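Local coordinates for hypothetical protein PH1570 (Pyrococcus horikoshii, PDB 2HQ4) that is of unknown function but folds around an antiparallel sheet with helices packed on it, and gives its name to the PH1570 family, at residues N29-F34 with I144-S149; N21-E26 with A45-L50. One frame throughout, in Å; residues are numbered along the deposited sequence.

Both contacts are built on one antiparallel sheet, and their centres lie about 9 Å apart. Contact 1 joins strand 30-36 to strand 141-145 edge to edge; contact 2 lays helix 40-55 against a face of strand 22-25, the neighbour of strand 30-36 on its other side. The two meet directly through that neighbouring pair: Asp25 N lies 2.8 Å from Val30 O and Phe34 N lies 2.9 Å from Asn21 O, both probable hydrogen bonds. Val32 of contact 1 touches Phe23 and Met46 of contact 2, which places it on the helix-covered face. Along the chain the segments alternate, 21-26, 29-34, 45-50, 144-149.

Contact 1. Residues N29-F34 with I144-S149; sequences NVEVKF and IFNKPS
Two neighbouring strands of the antiparallel sheet, 30-36 and 141-145, pair here, with end-to-end directions 165° apart. Lys33 and Ile144 form the hydrogen-bonded pair: Lys33 N reaches Ile144 O at 2.9 Å, and the return bond from Ile144 N to Lys33 O is equally short. Next comes the non-hydrogen-bonded pair Val32 and Phe145, whose CA atoms are 4.4 Å apart; both side chains take the face covered by helices, Val32 on Leu43 and Phe145 on Ile154. On the other face, Ile144 CD1 packs against Lys33 CE, while Lys33 NZ bonds to Tyr3 O.

Past Phe145 the backbone pairing fades to one weak bond, Asn146 N to Glu31 O, and the Asn146 side chain takes over. With CG lying between its backbone N and carbonyl carbon (chi1 61°), the amide accepts from Glu31 N through OD1 at 3.0 Å and donates through ND2 to Asn29 O. The Glu31 carboxylate stacks over this amide, their planes 19° apart, and its OE1 accepts from Leu2 N. Asn29, in the left-handed helical backbone region, and Val30 together stand opposite Asp25, which fits a G1 beta bulge. Lys147 CE also closes on Asn29 O, at 3.2 Å, whereas Asn146 ND2 approaches that oxygen from above its carbonyl plane.

Contact 2. Residues N21-E26 with A45-L50; sequences NGFKDE and AMIYEL
Phe23 carries this contact, its ring reaching from strand 22-25 to three residues of helix 40-55. Ile47 lies over one ring face: its CG1 is 4.0 Å from the ring centroid and only 12° off the normal, a CH-pi contact, and its CD1 extends the cover to Phe23 CD1 at 3.9 Å. Met46 comes at the ring edge instead, CB being 3.9 Å from Phe23 CE1 and near the ring plane, while its methyl CE approaches CZ more distantly. The chain of Met46 is bent at its last torsion (chi3 71°), which brings CE toward Phe23 CZ.

This is sheet-to-helix packing: the axes of strand 22-25 and helix segment 45-50 approach to 10.7 Å at their closest, and their N-to-C directions differ by 21°. Val30 and Val32 of the adjacent strand and Leu16 of strand 16-19 also touch the Phe23 side chain, and Ile150 and Ile154 of helix 150-155 touch Met46.

Leu50 packs about as closely but is partly exposed. Its CD1 meets Phe23 CE2 obliquely at 4.0 Å and passes Asp25 OD2 at 4.2 Å, with no hydrogen bond across the segments. Asp25 is buried and finds its polar partners elsewhere: OD2 bonds to Tyr51 OH and OD1 to Phe28 N. The solvent side belongs to Lys24 and Glu26, neither of which touches helix segment 45-50. Just past the strand's end, exposed Glu26 forms a salt bridge through OE2 with Lys24 NZ at 3.5 Å.

Contact 1. Residues N29-F34 with I144-S149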
loop_
_atom_site.group_PDB
_atom_site.type_symbol
_atom_site.label_atom_id
_atom_site.label_comp_id
_atom_site.label_asym_id
_atom_site.label_seq_id
_atom_site.Cartn_x
_atom_site.Cartn_y
_atom_site.Cartn_z
ATOM N N ASN A 29 10.528 8.123 6.238
ATOM C CA ASN A 29 9.522 7.824 7.259
ATOM C C ASN A 29 8.220 7.316 6.580
ATOM O O ASN A 29 7.118 7.879 6.804
ATOM C CB ASN A 29 9.265 9.061 8.166
ATOM C CG ASN A 29 8.339 8.753 9.345
ATOM O OD1 ASN A 29 8.446 7.710 9.992
ATOM N ND2 ASN A 29 7.443 9.696 9.644
ATOM N N VAL A 30 8.360 6.264 5.744
ATOM C CA VAL A 30 7.215 5.652 5.036
ATOM C C VAL A 30 7.224 4.182 5.447
ATOM O O VAL A 30 8.228 3.512 5.307
ATOM C CB VAL A 30 7.321 5.785 3.482
ATOM C CG1 VAL A 30 6.218 4.999 2.755
ATOM C CG2 VAL A 30 7.286 7.261 3.016
ATOM N N GLU A 31 6.109 3.707 5.994
ATOM C CA GLU A 31 5.989 2.333 6.464
ATOM C C GLU A 31 4.645 1.895 5.966
ATOM O O GLU A 31 3.640 2.603 6.148
ATOM C CB GLU A 31 5.988 2.270 8.006
ATOM C CG GLU A 31 7.257 2.872 8.639
ATOM C CD GLU A 31 7.309 2.734 10.135
ATOM O OE1 GLU A 31 6.339 2.214 10.715
ATOM O OE2 GLU A 31 8.335 3.160 10.722
ATOM N N VAL A 32 4.628 0.732 5.329
ATOM C CA VAL A 32 3.391 0.175 4.786
ATOM C C VAL A 32 3.439 -1.363 4.870
ATOM O O VAL A 32 4.498 -1.962 4.651
ATOM C CB VAL A 32 3.092 0.693 3.331
ATOM C CG1 VAL A 32 4.265 0.401 2.336
ATOM C CG2 VAL A 32 1.698 0.148 2.795
ATOM N N LYS A 33 2.315 -1.971 5.228
ATOM C CA LYS A 33 2.159 -3.429 5.149
ATOM C C LYS A 33 0.814 -3.688 4.479
ATOM O O LYS A 33 -0.070 -2.840 4.517
ATOM C CB LYS A 33 2.182 -4.044 6.562
ATOM C CG LYS A 33 3.561 -4.044 7.278
ATOM C CD LYS A 33 3.543 -4.587 8.735
ATOM C CE LYS A 33 2.510 -3.911 9.636
ATOM N NZ LYS A 33 2.500 -4.378 11.117
ATOM N N PHE A 34 0.654 -4.842 3.835
ATOM C CA PHE A 34 -0.621 -5.148 3.173
ATOM C C PHE A 34 -1.098 -6.506 3.605
ATOM O O PHE A 34 -0.286 -7.356 4.030
ATOM C CB PHE A 34 -0.500 -5.075 1.634
ATOM C CG PHE A 34 0.267 -6.199 1.035
ATOM C CD1 PHE A 34 1.630 -6.071 0.804
ATOM C CD2 PHE A 34 -0.388 -7.412 0.678
ATOM C CE1 PHE A 34 2.385 -7.119 0.234
ATOM C CE2 PHE A 34 0.369 -8.486 0.148
ATOM C CZ PHE A 34 1.753 -8.324 -0.096
ATOM N N ILE A 144 -1.905 -0.903 5.525
ATOM C CA ILE A 144 -1.851 -0.180 6.807
ATOM C C ILE A 144 -0.546 0.585 6.725
ATOM O O ILE A 144 0.434 0.076 6.138
ATOM C CB ILE A 144 -2.004 -1.074 8.087
ATOM C CG1 ILE A 144 -0.887 -2.119 8.225
ATOM C CG2 ILE A 144 -3.451 -1.794 8.125
ATOM C CD1 ILE A 144 -0.918 -2.861 9.630
ATOM N N PHE A 145 -0.523 1.803 7.253
ATOM C CA PHE A 145 0.637 2.656 7.091
ATOM C C PHE A 145 0.819 3.595 8.301
ATOM O O PHE A 145 -0.105 3.739 9.118
ATOM C CB PHE A 145 0.556 3.410 5.731
ATOM C CG PHE A 145 -0.849 3.920 5.365
ATOM C CD1 PHE A 145 -1.309 5.155 5.839
ATOM C CD2 PHE A 145 -1.682 3.155 4.529
ATOM C CE1 PHE A 145 -2.600 5.623 5.493
ATOM C CE2 PHE A 145 -2.941 3.570 4.180
ATOM C CZ PHE A 145 -3.427 4.834 4.672
ATOM N N ASN A 146 1.976 4.263 8.404
ATOM C CA ASN A 146 2.323 4.907 9.678
ATOM C C ASN A 146 1.812 6.352 9.786
ATOM O O ASN A 146 1.737 6.868 10.894
ATOM C CB ASN A 146 3.862 4.898 9.905
ATOM C CG ASN A 146 4.578 5.656 8.829
ATOM O OD1 ASN A 146 4.272 5.470 7.647
ATOM N ND2 ASN A 146 5.513 6.559 9.209
ATOM N N LYS A 147 1.464 7.007 8.677
ATOM C CA LYS A 147 0.953 8.394 8.755
ATOM C C LYS A 147 0.001 8.654 7.595
ATOM O O LYS A 147 0.115 7.969 6.567
ATOM C CB LYS A 147 2.115 9.410 8.811
ATOM C CG LYS A 147 3.009 9.408 7.557
ATOM C CD LYS A 147 4.214 10.342 7.691
ATOM C CE LYS A 147 4.998 10.302 6.400
ATOM N NZ LYS A 147 6.101 11.302 6.332
ATOM N N PRO A 148 -0.962 9.616 7.742
ATOM C CA PRO A 148 -2.027 9.707 6.717
ATOM C C PRO A 148 -1.590 10.009 5.319
ATOM O O PRO A 148 -2.268 9.571 4.404
ATOM C CB PRO A 148 -2.968 10.842 7.219
ATOM C CG PRO A 148 -2.601 11.009 8.687
ATOM C CD PRO A 148 -1.160 10.616 8.828
ATOM N N SER A 149 -0.466 10.732 5.156
ATOM C CA SER A 149 -0.029 11.128 3.823
ATOM C C SER A 149 0.480 9.941 2.983
ATOM O O SER A 149 0.636 10.053 1.729
ATOM C CB SER A 149 1.043 12.233 3.903
ATOM O OG SER A 149 2.176 11.775 4.558
#

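Contact 2. Residues N21-E26 with A45-L50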
loop_
_atom_site.group_PDB
_atom_site.type_symbol
_atom_site.label_atom_id
_atom_site.label_comp_id
_atom_site.label_asym_id
_atom_site.label_seq_id
_atom_site.Cartn_x
_atom_site.Cartn_y
_atom_site.Cartn_z
ATOM N N ASN A 21 5.545 -8.742 3.420
ATOM C CA ASN A 21 4.286 -8.061 3.059
ATOM C C ASN A 21 4.367 -6.575 3.379
ATOM O O ASN A 21 3.355 -5.959 3.744
ATOM C CB ASN A 21 3.067 -8.684 3.808
ATOM C CG ASN A 21 3.087 -8.367 5.309
ATOM O OD1 ASN A 21 4.146 -8.358 5.959
ATOM N ND2 ASN A 21 1.925 -8.089 5.856
ATOM N N GLY A 22 5.549 -5.978 3.220
ATOM C CA GLY A 22 5.652 -4.525 3.498
ATOM C C GLY A 22 7.034 -3.961 3.315
ATOM O O GLY A 22 7.981 -4.674 2.925
ATOM N N PHE A 23 7.184 -2.668 3.605
ATOM C CA PHE A 23 8.522 -2.088 3.678
ATOM C C PHE A 23 8.554 -0.951 4.709
ATOM O O PHE A 23 7.519 -0.341 4.995
ATOM C CB PHE A 23 9.057 -1.675 2.272
ATOM C CG PHE A 23 8.396 -0.428 1.672
ATOM C CD1 PHE A 23 7.418 -0.546 0.697
ATOM C CD2 PHE A 23 8.834 0.861 2.050
ATOM C CE1 PHE A 23 6.817 0.628 0.114
ATOM C CE2 PHE A 23 8.249 1.999 1.529
ATOM C CZ PHE A 23 7.249 1.890 0.548
ATOM N N LYS A 24 9.742 -0.718 5.269
ATOM C CA LYS A 24 9.979 0.326 6.245
ATOM C C LYS A 24 11.132 1.206 5.755
ATOM O O LYS A 24 12.265 0.732 5.636
ATOM C CB LYS A 24 10.383 -0.279 7.587
ATOM C CG LYS A 24 10.632 0.764 8.688
ATOM C CD LYS A 24 11.072 0.098 10.013
ATOM C CE LYS A 24 11.178 1.174 11.112
ATOM N NZ LYS A 24 11.675 0.621 12.395
ATOM N N ASP A 25 10.842 2.479 5.527
ATOM C CA ASP A 25 11.875 3.400 5.070
ATOM C C ASP A 25 12.064 4.507 6.099
ATOM O O ASP A 25 11.174 5.364 6.266
ATOM C CB ASP A 25 11.487 3.987 3.728
ATOM C CG ASP A 25 12.637 4.714 3.086
ATOM O OD1 ASP A 25 13.119 5.689 3.710
ATOM O OD2 ASP A 25 13.030 4.337 1.967
ATOM N N GLU A 26 13.206 4.487 6.773
ATOM C CA GLU A 26 13.468 5.471 7.853
ATOM C C GLU A 26 14.068 6.797 7.335
ATOM O O GLU A 26 14.123 7.778 8.073
ATOM C CB GLU A 26 14.355 4.862 8.932
ATOM C CG GLU A 26 13.751 3.624 9.567
ATOM C CD GLU A 26 14.498 3.197 10.819
ATOM O OE1 GLU A 26 15.648 2.775 10.693
ATOM O OE2 GLU A 26 13.942 3.270 11.938
ATOM N N ALA A 45 6.302 -0.081 -6.835
ATOM C CA ALA A 45 6.118 1.227 -7.461
ATOM C C ALA A 45 6.360 2.368 -6.465
ATOM O O ALA A 45 6.950 3.396 -6.818
ATOM C CB ALA A 45 4.715 1.318 -8.072
ATOM N N MET A 46 5.906 2.198 -5.225
ATOM C CA MET A 46 6.161 3.213 -4.178
ATOM C C MET A 46 7.664 3.399 -3.923
ATOM O O MET A 46 8.117 4.527 -3.716
ATOM C CB MET A 46 5.464 2.790 -2.849
ATOM C CG MET A 46 3.882 2.798 -2.897
ATOM S SD MET A 46 3.097 1.997 -1.471
ATOM C CE MET A 46 3.498 3.232 -0.207
ATOM N N ILE A 47 8.425 2.299 -3.895
ATOM C CA ILE A 47 9.887 2.327 -3.674
ATOM C C ILE A 47 10.587 3.051 -4.823
ATOM O O ILE A 47 11.421 3.940 -4.609
ATOM C CB ILE A 47 10.453 0.866 -3.496
ATOM C CG1 ILE A 47 10.037 0.309 -2.142
ATOM C CG2 ILE A 47 11.985 0.848 -3.595
ATOM C CD1 ILE A 47 10.091 -1.314 -2.008
ATOM N N TYR A 48 10.234 2.669 -6.052
ATOM C CA TYR A 48 10.713 3.349 -7.243
ATOM C C TYR A 48 10.486 4.860 -7.171
ATOM O O TYR A 48 11.413 5.670 -7.411
ATOM C CB TYR A 48 10.013 2.751 -8.458
ATOM C CG TYR A 48 10.486 3.265 -9.806
ATOM C CD1 TYR A 48 11.528 2.629 -10.502
ATOM C CD2 TYR A 48 9.857 4.356 -10.409
ATOM C CE1 TYR A 48 11.953 3.114 -11.776
ATOM C CE2 TYR A 48 10.281 4.845 -11.657
ATOM C CZ TYR A 48 11.314 4.207 -12.324
ATOM O OH TYR A 48 11.680 4.699 -13.558
ATOM N N GLU A 49 9.255 5.241 -6.856
ATOM C CA GLU A 49 8.913 6.649 -6.783
ATOM C C GLU A 49 9.705 7.367 -5.675
ATOM O O GLU A 49 10.141 8.497 -5.890
ATOM C CB GLU A 49 7.400 6.837 -6.610
ATOM C CG GLU A 49 6.996 8.296 -6.401
ATOM C CD GLU A 49 5.501 8.512 -6.406
ATOM O OE1 GLU A 49 4.760 7.635 -6.914
ATOM O OE2 GLU A 49 5.056 9.586 -5.922
ATOM N N LEU A 50 9.914 6.710 -4.530
ATOM C CA LEU A 50 10.665 7.289 -3.424
ATOM C C LEU A 50 12.148 7.599 -3.774
ATOM O O LEU A 50 12.693 8.622 -3.330
ATOM C CB LEU A 50 10.603 6.409 -2.177
ATOM C CG LEU A 50 9.347 6.412 -1.287
ATOM C CD1 LEU A 50 9.548 5.433 -0.111
ATOM C CD2 LEU A 50 9.065 7.870 -0.733
#